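Local coordinates for protein endopolygalacturonase (Chondrostereum purpureum, PDB 1K5C) that probably hydrolyses the alpha-1,4-linked galacturonosyl backbone of pectin at internal bonds, as an endo-acting family 28 glycoside hydrolase built on a right-handed parallel beta-helix, at residues Phe51-Leu56 and Ala82-Gly87; Thr234-Ser239 and Thr271-Ser276; Cys300-Gly305 and Ser324-Ile329. All blocks are in the same frame, centred on the assembly; numbering follows the deposited sequence.

Contact 1: Phe51-Leu56 and Ala82-Gly87; sequences FAKTTL and ALYWDG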
loop_
_atom_site.group_PDB
_atom_site.type_symbol
_atom_site.label_atom_id
_atom_site.label_comp_id
_atom_site.label_asym_id
_atom_site.label_seq_id
_atom_site.Cartn_x
_atom_site.Cartn_y
_atom_site.Cartn_z
ATOM N N PHE A 51 1.532 -20.310 7.266
ATOM C CA PHE A 51 1.737 -19.862 8.653
ATOM C C PHE A 51 0.561 -20.360 9.487
ATOM O O PHE A 51 -0.602 -19.932 9.325
ATOM C CB PHE A 51 1.809 -18.339 8.688
ATOM C CG PHE A 51 3.077 -17.830 8.042
ATOM C CD1 PHE A 51 3.262 -17.852 6.641
ATOM C CD2 PHE A 51 4.116 -17.302 8.838
ATOM C CE1 PHE A 51 4.429 -17.408 6.071
ATOM C CE2 PHE A 51 5.282 -16.822 8.238
ATOM C CZ PHE A 51 5.436 -16.882 6.848
ATOM N N ALA A 52 0.845 -21.322 10.384
ATOM C CA ALA A 52 -0.199 -21.833 11.277
ATOM C C ALA A 52 -0.762 -20.702 12.107
ATOM O O ALA A 52 -0.071 -19.711 12.430
ATOM C CB ALA A 52 0.407 -22.936 12.174
ATOM N N LYS A 53 -2.021 -20.848 12.546
ATOM C CA LYS A 53 -2.643 -19.800 13.370
ATOM C C LYS A 53 -1.765 -19.543 14.607
ATOM O O LYS A 53 -1.351 -20.474 15.317
ATOM C CB LYS A 53 -4.061 -20.176 13.791
ATOM C CG LYS A 53 -4.796 -18.974 14.388
ATOM C CD LYS A 53 -6.243 -19.233 14.675
ATOM C CE LYS A 53 -6.915 -18.000 15.297
ATOM N NZ LYS A 53 -8.361 -18.237 15.545
ATOM N N THR A 54 -1.506 -18.261 14.869
ATOM C CA THR A 54 -0.526 -17.859 15.865
ATOM C C THR A 54 -1.072 -16.735 16.726
ATOM O O THR A 54 -1.953 -15.969 16.307
ATOM C CB THR A 54 0.774 -17.438 15.151
ATOM O OG1 THR A 54 1.802 -17.280 16.147
ATOM C CG2 THR A 54 0.627 -16.163 14.330
ATOM N N THR A 55 -0.494 -16.604 17.916
ATOM C CA THR A 55 -0.806 -15.510 18.836
ATOM C C THR A 55 0.256 -14.429 18.764
ATOM O O THR A 55 0.055 -13.366 19.427
ATOM C CB THR A 55 -0.994 -15.989 20.298
ATOM O OG1 THR A 55 0.299 -16.450 20.788
ATOM C CG2 THR A 55 -2.004 -17.079 20.387
ATOM N N LEU A 56 1.348 -14.608 18.040
ATOM C CA LEU A 56 2.372 -13.584 17.953
ATOM C C LEU A 56 1.918 -12.321 17.270
ATOM O O LEU A 56 1.085 -12.377 16.326
ATOM C CB LEU A 56 3.609 -14.097 17.188
ATOM C CG LEU A 56 4.333 -15.286 17.796
ATOM C CD1 LEU A 56 5.559 -15.616 16.960
ATOM C CD2 LEU A 56 4.715 -15.054 19.253
ATOM N N ALA A 82 -8.438 -16.136 7.108
ATOM C CA ALA A 82 -9.824 -16.406 7.489
ATOM C C ALA A 82 -9.942 -16.996 8.896
ATOM O O ALA A 82 -11.044 -16.929 9.487
ATOM C CB ALA A 82 -10.501 -17.342 6.488
ATOM N N LEU A 83 -8.845 -17.498 9.464
ATOM C CA LEU A 83 -8.893 -17.951 10.854
ATOM C C LEU A 83 -8.913 -16.815 11.859
ATOM O O LEU A 83 -9.142 -17.042 13.071
ATOM C CB LEU A 83 -7.692 -18.868 11.143
ATOM C CG LEU A 83 -7.580 -20.096 10.265
ATOM C CD1 LEU A 83 -6.296 -20.906 10.687
ATOM C CD2 LEU A 83 -8.820 -20.975 10.311
ATOM N N TYR A 84 -8.654 -15.601 11.381
ATOM C CA TYR A 84 -8.627 -14.415 12.255
ATOM C C TYR A 84 -9.754 -13.438 11.936
ATOM O O TYR A 84 -10.235 -12.747 12.814
ATOM C CB TYR A 84 -7.331 -13.694 12.073
ATOM C CG TYR A 84 -6.028 -14.486 12.247
ATOM C CD1 TYR A 84 -5.343 -14.478 13.450
ATOM C CD2 TYR A 84 -5.528 -15.203 11.171
ATOM C CE1 TYR A 84 -4.159 -15.227 13.586
ATOM C CE2 TYR A 84 -4.314 -15.913 11.278
ATOM C CZ TYR A 84 -3.638 -15.891 12.498
ATOM O OH TYR A 84 -2.422 -16.530 12.629
ATOM N N TRP A 85 -10.097 -13.285 10.630
ATOM C CA TRP A 85 -10.973 -12.170 10.222
ATOM C C TRP A 85 -12.282 -12.187 10.971
ATOM O O TRP A 85 -12.960 -13.217 11.074
ATOM C CB TRP A 85 -11.257 -12.297 8.716
ATOM C CG TRP A 85 -10.059 -12.154 7.838
ATOM C CD1 TRP A 85 -8.905 -11.448 8.095
ATOM C CD2 TRP A 85 -9.907 -12.733 6.529
ATOM N NE1 TRP A 85 -8.048 -11.555 7.015
ATOM C CE2 TRP A 85 -8.625 -12.355 6.063
ATOM C CE3 TRP A 85 -10.704 -13.570 5.743
ATOM C CZ2 TRP A 85 -8.129 -12.756 4.811
ATOM C CZ3 TRP A 85 -10.203 -13.992 4.504
ATOM C CH2 TRP A 85 -8.931 -13.589 4.059
ATOM N N ASP A 86 -12.686 -10.990 11.408
ATOM C CA ASP A 86 -13.913 -10.860 12.207
ATOM C C ASP A 86 -14.637 -9.541 11.886
ATOM O O ASP A 86 -15.504 -9.130 12.686
ATOM C CB ASP A 86 -13.612 -10.960 13.675
ATOM C CG ASP A 86 -12.805 -9.807 14.219
ATOM O OD1 ASP A 86 -12.272 -9.040 13.409
ATOM O OD2 ASP A 86 -12.677 -9.660 15.482
ATOM N N GLY A 87 -14.289 -8.876 10.807
ATOM C CA GLY A 87 -14.886 -7.612 10.434
ATOM C C GLY A 87 -14.246 -6.410 11.092
ATOM O O GLY A 87 -14.585 -5.272 10.733
HETATM O O HOH W 1 -1.325 -17.267 10.349
#

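Contact 2: Thr234-Ser239 and Thr271-Ser276; sequences TSASVS and TGAPFS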
loop_
_atom_site.group_PDB
_atom_site.type_symbol
_atom_site.label_atom_id
_atom_site.label_comp_id
_atom_site.label_asym_id
_atom_site.label_seq_id
_atom_site.Cartn_x
_atom_site.Cartn_y
_atom_site.Cartn_z
ATOM N N THR A 234 0.981 17.235 13.263
ATOM C CA THR A 234 1.841 18.384 13.136
ATOM C C THR A 234 3.217 17.949 12.645
ATOM O O THR A 234 3.577 16.766 12.635
ATOM C CB THR A 234 1.993 19.084 14.534
ATOM O OG1 THR A 234 2.545 18.145 15.466
ATOM C CG2 THR A 234 0.620 19.595 14.994
ATOM N N SER A 235 4.024 18.933 12.221
ATOM C CA SER A 235 5.395 18.629 11.701
ATOM C C SER A 235 5.358 17.543 10.645
ATOM O O SER A 235 6.150 16.580 10.689
ATOM C CB SER A 235 6.339 18.235 12.843
ATOM O OG SER A 235 6.434 19.260 13.799
ATOM N N ALA A 236 4.399 17.685 9.696
ATOM C CA ALA A 236 4.152 16.628 8.714
ATOM C C ALA A 236 3.939 17.297 7.344
ATOM O O ALA A 236 3.652 18.501 7.285
ATOM C CB ALA A 236 2.950 15.795 9.096
ATOM N N SER A 237 3.993 16.522 6.268
ATOM C CA SER A 237 3.737 17.124 4.936
ATOM C C SER A 237 3.586 16.056 3.882
ATOM O O SER A 237 4.067 14.928 4.024
ATOM C CB SER A 237 4.881 18.056 4.506
ATOM O OG SER A 237 6.138 17.399 4.499
ATOM N N VAL A 238 2.928 16.459 2.780
ATOM C CA VAL A 238 2.901 15.713 1.514
ATOM C C VAL A 238 3.237 16.709 0.446
ATOM O O VAL A 238 2.569 17.724 0.329
ATOM C CB VAL A 238 1.517 15.103 1.228
ATOM C CG1 VAL A 238 1.516 14.390 -0.121
ATOM C CG2 VAL A 238 1.090 14.191 2.366
ATOM N N SER A 239 4.316 16.442 -0.351
ATOM C CA SER A 239 4.726 17.429 -1.365
ATOM C C SER A 239 5.242 16.734 -2.605
ATOM O O SER A 239 6.172 15.934 -2.532
ATOM C CB SER A 239 5.799 18.329 -0.790
ATOM O OG SER A 239 6.146 19.381 -1.663
ATOM N N THR A 271 -4.188 21.929 9.997
ATOM C CA THR A 271 -3.264 22.840 9.304
ATOM C C THR A 271 -1.814 22.432 9.445
ATOM O O THR A 271 -0.916 23.121 8.928
ATOM C CB THR A 271 -3.427 24.287 9.831
ATOM O OG1 THR A 271 -3.096 24.217 11.243
ATOM C CG2 THR A 271 -4.826 24.770 9.572
ATOM N N GLY A 272 -1.523 21.321 10.159
ATOM C CA GLY A 272 -0.168 20.941 10.489
ATOM C C GLY A 272 0.483 19.915 9.562
ATOM O O GLY A 272 1.632 19.537 9.822
ATOM N N ALA A 273 -0.219 19.482 8.508
ATOM C CA ALA A 273 0.318 18.512 7.569
ATOM C C ALA A 273 0.146 19.027 6.133
ATOM O O ALA A 273 -0.580 18.465 5.317
ATOM C CB ALA A 273 -0.397 17.167 7.745
ATOM N N PRO A 274 0.795 20.150 5.816
ATOM C CA PRO A 274 0.540 20.825 4.526
ATOM C C PRO A 274 0.744 19.877 3.346
ATOM O O PRO A 274 1.709 19.130 3.256
ATOM C CB PRO A 274 1.585 21.963 4.491
ATOM C CG PRO A 274 2.557 21.631 5.605
ATOM C CD PRO A 274 1.714 20.943 6.660
ATOM N N PHE A 275 -0.182 20.033 2.358
ATOM C CA PHE A 275 -0.089 19.336 1.066
ATOM C C PHE A 275 0.322 20.357 0.011
ATOM O O PHE A 275 -0.289 21.425 -0.088
ATOM C CB PHE A 275 -1.412 18.735 0.628
ATOM C CG PHE A 275 -2.021 17.683 1.530
ATOM C CD1 PHE A 275 -1.317 17.073 2.547
ATOM C CD2 PHE A 275 -3.355 17.359 1.323
ATOM C CE1 PHE A 275 -1.945 16.117 3.375
ATOM C CE2 PHE A 275 -3.996 16.392 2.108
ATOM C CZ PHE A 275 -3.277 15.771 3.138
ATOM N N SER A 276 1.278 19.991 -0.836
ATOM C CA SER A 276 1.709 20.899 -1.912
ATOM C C SER A 276 2.007 20.096 -3.185
ATOM O O SER A 276 2.403 18.935 -3.146
ATOM C CB SER A 276 2.882 21.733 -1.511
ATOM O OG SER A 276 3.948 20.983 -1.103
HETATM O O HOH W 2 3.024 21.660 12.013
#

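Contact 3: Cys300-Gly305 and Ser324-Ile329; sequences CGNCSG and SDKAKI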
loop_
_atom_site.group_PDB
_atom_site.type_symbol
_atom_site.label_atom_id
_atom_site.label_comp_id
_atom_site.label_asym_id
_atom_site.label_seq_id
_atom_site.Cartn_x
_atom_site.Cartn_y
_atom_site.Cartn_z
ATOM N N CYS A 300 -8.921 21.063 2.502
ATOM C CA CYS A 300 -7.626 21.546 2.976
ATOM C C CYS A 300 -7.795 22.565 4.094
ATOM O O CYS A 300 -8.514 23.559 3.935
ATOM C CB CYS A 300 -6.855 22.296 1.869
ATOM S SG CYS A 300 -6.189 21.234 0.565
ATOM N N GLY A 301 -7.027 22.363 5.186
ATOM C CA GLY A 301 -6.695 23.450 6.109
ATOM C C GLY A 301 -5.409 24.119 5.736
ATOM O O GLY A 301 -5.221 25.298 6.126
ATOM N N ASN A 302 -4.484 23.462 5.020
ATOM C CA ASN A 302 -3.212 24.073 4.678
ATOM C C ASN A 302 -2.678 23.362 3.418
ATOM O O ASN A 302 -2.114 22.253 3.515
ATOM C CB ASN A 302 -2.236 23.973 5.857
ATOM C CG ASN A 302 -0.916 24.673 5.575
ATOM O OD1 ASN A 302 -0.741 25.310 4.519
ATOM N ND2 ASN A 302 0.012 24.570 6.541
ATOM N N CYS A 303 -2.904 23.980 2.257
ATOM C CA CYS A 303 -2.424 23.409 0.984
ATOM C C CYS A 303 -1.864 24.552 0.148
ATOM O O CYS A 303 -2.386 25.669 0.221
ATOM C CB CYS A 303 -3.567 22.767 0.184
ATOM S SG CYS A 303 -4.190 21.259 1.021
ATOM N N SER A 304 -0.834 24.249 -0.648
ATOM C CA SER A 304 -0.141 25.240 -1.432
ATOM C C SER A 304 0.221 24.694 -2.823
ATOM O O SER A 304 0.369 23.474 -3.029
ATOM C CB SER A 304 1.172 25.657 -0.745
ATOM O OG SER A 304 0.882 26.479 0.392
ATOM N N GLY A 305 0.459 25.619 -3.748
ATOM C CA GLY A 305 1.005 25.328 -5.059
ATOM C C GLY A 305 -0.038 25.481 -6.172
ATOM O O GLY A 305 -1.210 25.753 -5.958
ATOM N N SER A 324 -9.489 24.419 -1.201
ATOM C CA SER A 324 -8.071 24.156 -1.479
ATOM C C SER A 324 -7.107 25.067 -0.788
ATOM O O SER A 324 -5.897 25.003 -1.050
ATOM C CB SER A 324 -7.788 24.163 -2.994
ATOM O OG SER A 324 -7.951 25.430 -3.545
ATOM N N ASP A 325 -7.583 25.931 0.114
ATOM C CA ASP A 325 -6.694 26.811 0.870
ATOM C C ASP A 325 -5.875 27.663 -0.086
ATOM O O ASP A 325 -6.443 28.335 -0.951
ATOM C CB ASP A 325 -5.933 26.053 1.939
ATOM C CG ASP A 325 -5.091 26.958 2.819
ATOM O OD1 ASP A 325 -5.677 27.891 3.401
ATOM O OD2 ASP A 325 -3.864 26.734 2.914
ATOM N N LYS A 326 -4.556 27.668 0.032
ATOM C CA LYS A 326 -3.728 28.529 -0.830
ATOM C C LYS A 326 -3.488 27.911 -2.199
ATOM O O LYS A 326 -2.997 28.616 -3.122
ATOM C CB LYS A 326 -2.358 28.776 -0.157
ATOM C CG LYS A 326 -2.457 29.616 1.130
ATOM C CD LYS A 326 -1.150 29.629 1.876
ATOM C CE LYS A 326 -0.859 28.401 2.739
ATOM N NZ LYS A 326 -1.830 28.320 3.881
ATOM N N ALA A 327 -3.757 26.619 -2.367
ATOM C CA ALA A 327 -3.487 25.960 -3.647
ATOM C C ALA A 327 -4.508 26.404 -4.682
ATOM O O ALA A 327 -5.688 26.671 -4.372
ATOM C CB ALA A 327 -3.546 24.445 -3.496
ATOM N N LYS A 328 -4.016 26.488 -5.922
ATOM C CA LYS A 328 -4.895 26.802 -7.074
ATOM C C LYS A 328 -5.007 25.565 -7.919
ATOM O O LYS A 328 -3.971 25.086 -8.426
ATOM C CB LYS A 328 -4.294 27.955 -7.895
ATOM C CG LYS A 328 -4.235 29.282 -7.117
ATOM C CD LYS A 328 -3.598 30.354 -8.002
ATOM C CE LYS A 328 -2.105 30.553 -7.826
ATOM N NZ LYS A 328 -1.379 30.763 -9.137
ATOM N N ILE A 329 -6.224 24.994 -8.055
ATOM C CA ILE A 329 -6.404 23.791 -8.869
ATOM C C ILE A 329 -6.895 24.184 -10.250
ATOM O O ILE A 329 -7.925 24.882 -10.385
ATOM C CB ILE A 329 -7.382 22.803 -8.177
ATOM C CG1 ILE A 329 -6.932 22.468 -6.759
ATOM C CG2 ILE A 329 -7.550 21.602 -9.079
ATOM C CD1 ILE A 329 -7.850 21.592 -5.961
HETATM O O HOH W 3 0.283 28.358 -3.103
#

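Contact 1: Phe51-Leu56 and Ala82-Gly87
Two hydrogen bonds join K53 and T54 to the loop that carries Y84. T54 N donates to Y84 OH over 3.0 Å, at 151°. K53 NZ reaches the backbone instead, giving its proton to L83 O at 2.9 Å from a position tilted 27° out of that carbonyl's plane. Water 1 adds a third polar link: it probably donates to F51 O and lies 2.6 Å from Y84 OH, so the phenol oxygen is held from two directions. Another polar atom, T54 O, sits at the edge of the Y84 ring, in its plane.

The apolar contacts come from the lysine chain. K53 CG stands anti to the backbone N (chi1 -168°), and the fully extended chain beyond it slides over one face of the Y84 ring in the opposite sense to the tyrosine; K53 CG is 3.8 Å from Y84 CZ. K53 CD meets L83 CB at 3.8 Å. A phenylalanine in place of Y84 would probably leave T54 N and water 1 without their shared partner.

Both segments belong to loops at the same end of the beta-helix coils, following strands 49-51 and 76-78; P97 and P118 pack on Y84 from neighbouring loops.

Contact 2: Thr234-Ser239 and Thr271-Ser276
T234 opens the pairing with a backbone touch, its CA lying 3.5 Å from G272 O as a CA-H...O contact. At S235, water 2 accepts from the backbone N and donates weakly to G272 O. A236 N gives G272 O a weak hydrogen bond of 3.3 Å, and A236 CB rests against A273 CB at 3.9 Å. A236 O is met by A273 CA and by P274 CD, the latter at 3.2 Å.

S237 OG bonds H207 ND1 on the preceding coil, and S237 CA makes a CA-H...O contact with P274 O. V238 then starts regular parallel pairing: its N donates to P274 O over 3.0 Å at 167°, and its O receives S276 N at 2.9 Å, nearly in line with the carbonyl bond. The V238 side chain runs beside F275, pointing the same way; with CG1 anti to the backbone N (chi1 178°), CB and CG2 are the atoms that meet the ring at CD1 and CE1, V238 CB to F275 CD1 at 3.7 Å. S239 and S276 lie on the other face.

The chemistry thus divides by face: V238 and F275 turn into the apolar helix interior, where I227 also packs, whereas the face of S239 and S276 carries hydroxyls and is partly exposed.

Contact 3: Cys300-Gly305 and Ser324-Ile329
A type II' beta turn, S324 to A327, docks on a disulfide-closed loop between the last coils of the parallel beta-helix. C300 SG and C303 SG are bonded within the 300-305 segment, and C300 CB packs on D325 CB at 3.9 Å.

D325 reaches across with its carboxylate. Its CG stands anti to the backbone N (chi1 -175°), which carries the group over to the disulfide loop. There D325 OD2 accepts from C303 N over 3.0 Å on its anti side, 19° out of the carboxylate plane. The syn lone pair of D325 OD2 takes K326 NZ in a salt bridge of 2.8 Å. Two donors grip OD2, which should restrain the carboxylate and would probably favour its ionised form.

The K326 chain bends at chi3 and chi4, doubling back so that CE passes S304 OG at 3.5 Å and NZ also makes a weak bond to N302 OD1. The amide's other end, N302 ND2, is committed to T271 O. K326 N forms a weak bond with C303 O, and A327 CB packs on C303 CB at 4.0 Å. Further on, K328 N donates to G305 O over 2.9 Å, at 165°. Water 3 links the two backbones just before this, accepting from G305 N and donating to K326 O. Within the turn, S324 OG donates to A327 O from above the carbonyl plane, at 2.7 Å.

Strand 303-304 pairs with strand 275-280, and W307 of strand 306-315 packs against A327 and I329; strand 328-333 pairs parallel with strand 306-315 and continues toward the C terminus.

Overall arrangement
Following the chain from the N terminus, contact 1 closes a loop of 25 residues between 51-56 and 82-87, linking loops near the beginning of the beta-helix. Contact 2 closes the next, of 31 residues, and contact 3 another of 18 close to the C terminus. The three follow in series, without nesting or crossing. Contact 1 stands apart, its nearest atoms about 25 Å from contact 2 and about 28 Å from contact 3. Contacts 2 and 3 touch: strands 275-280 and 303-304 are neighbours, with a probable hydrogen bond from S304 N to F275 O, so 234-239, 271-276, 300-305 and 324-329 join successive coils.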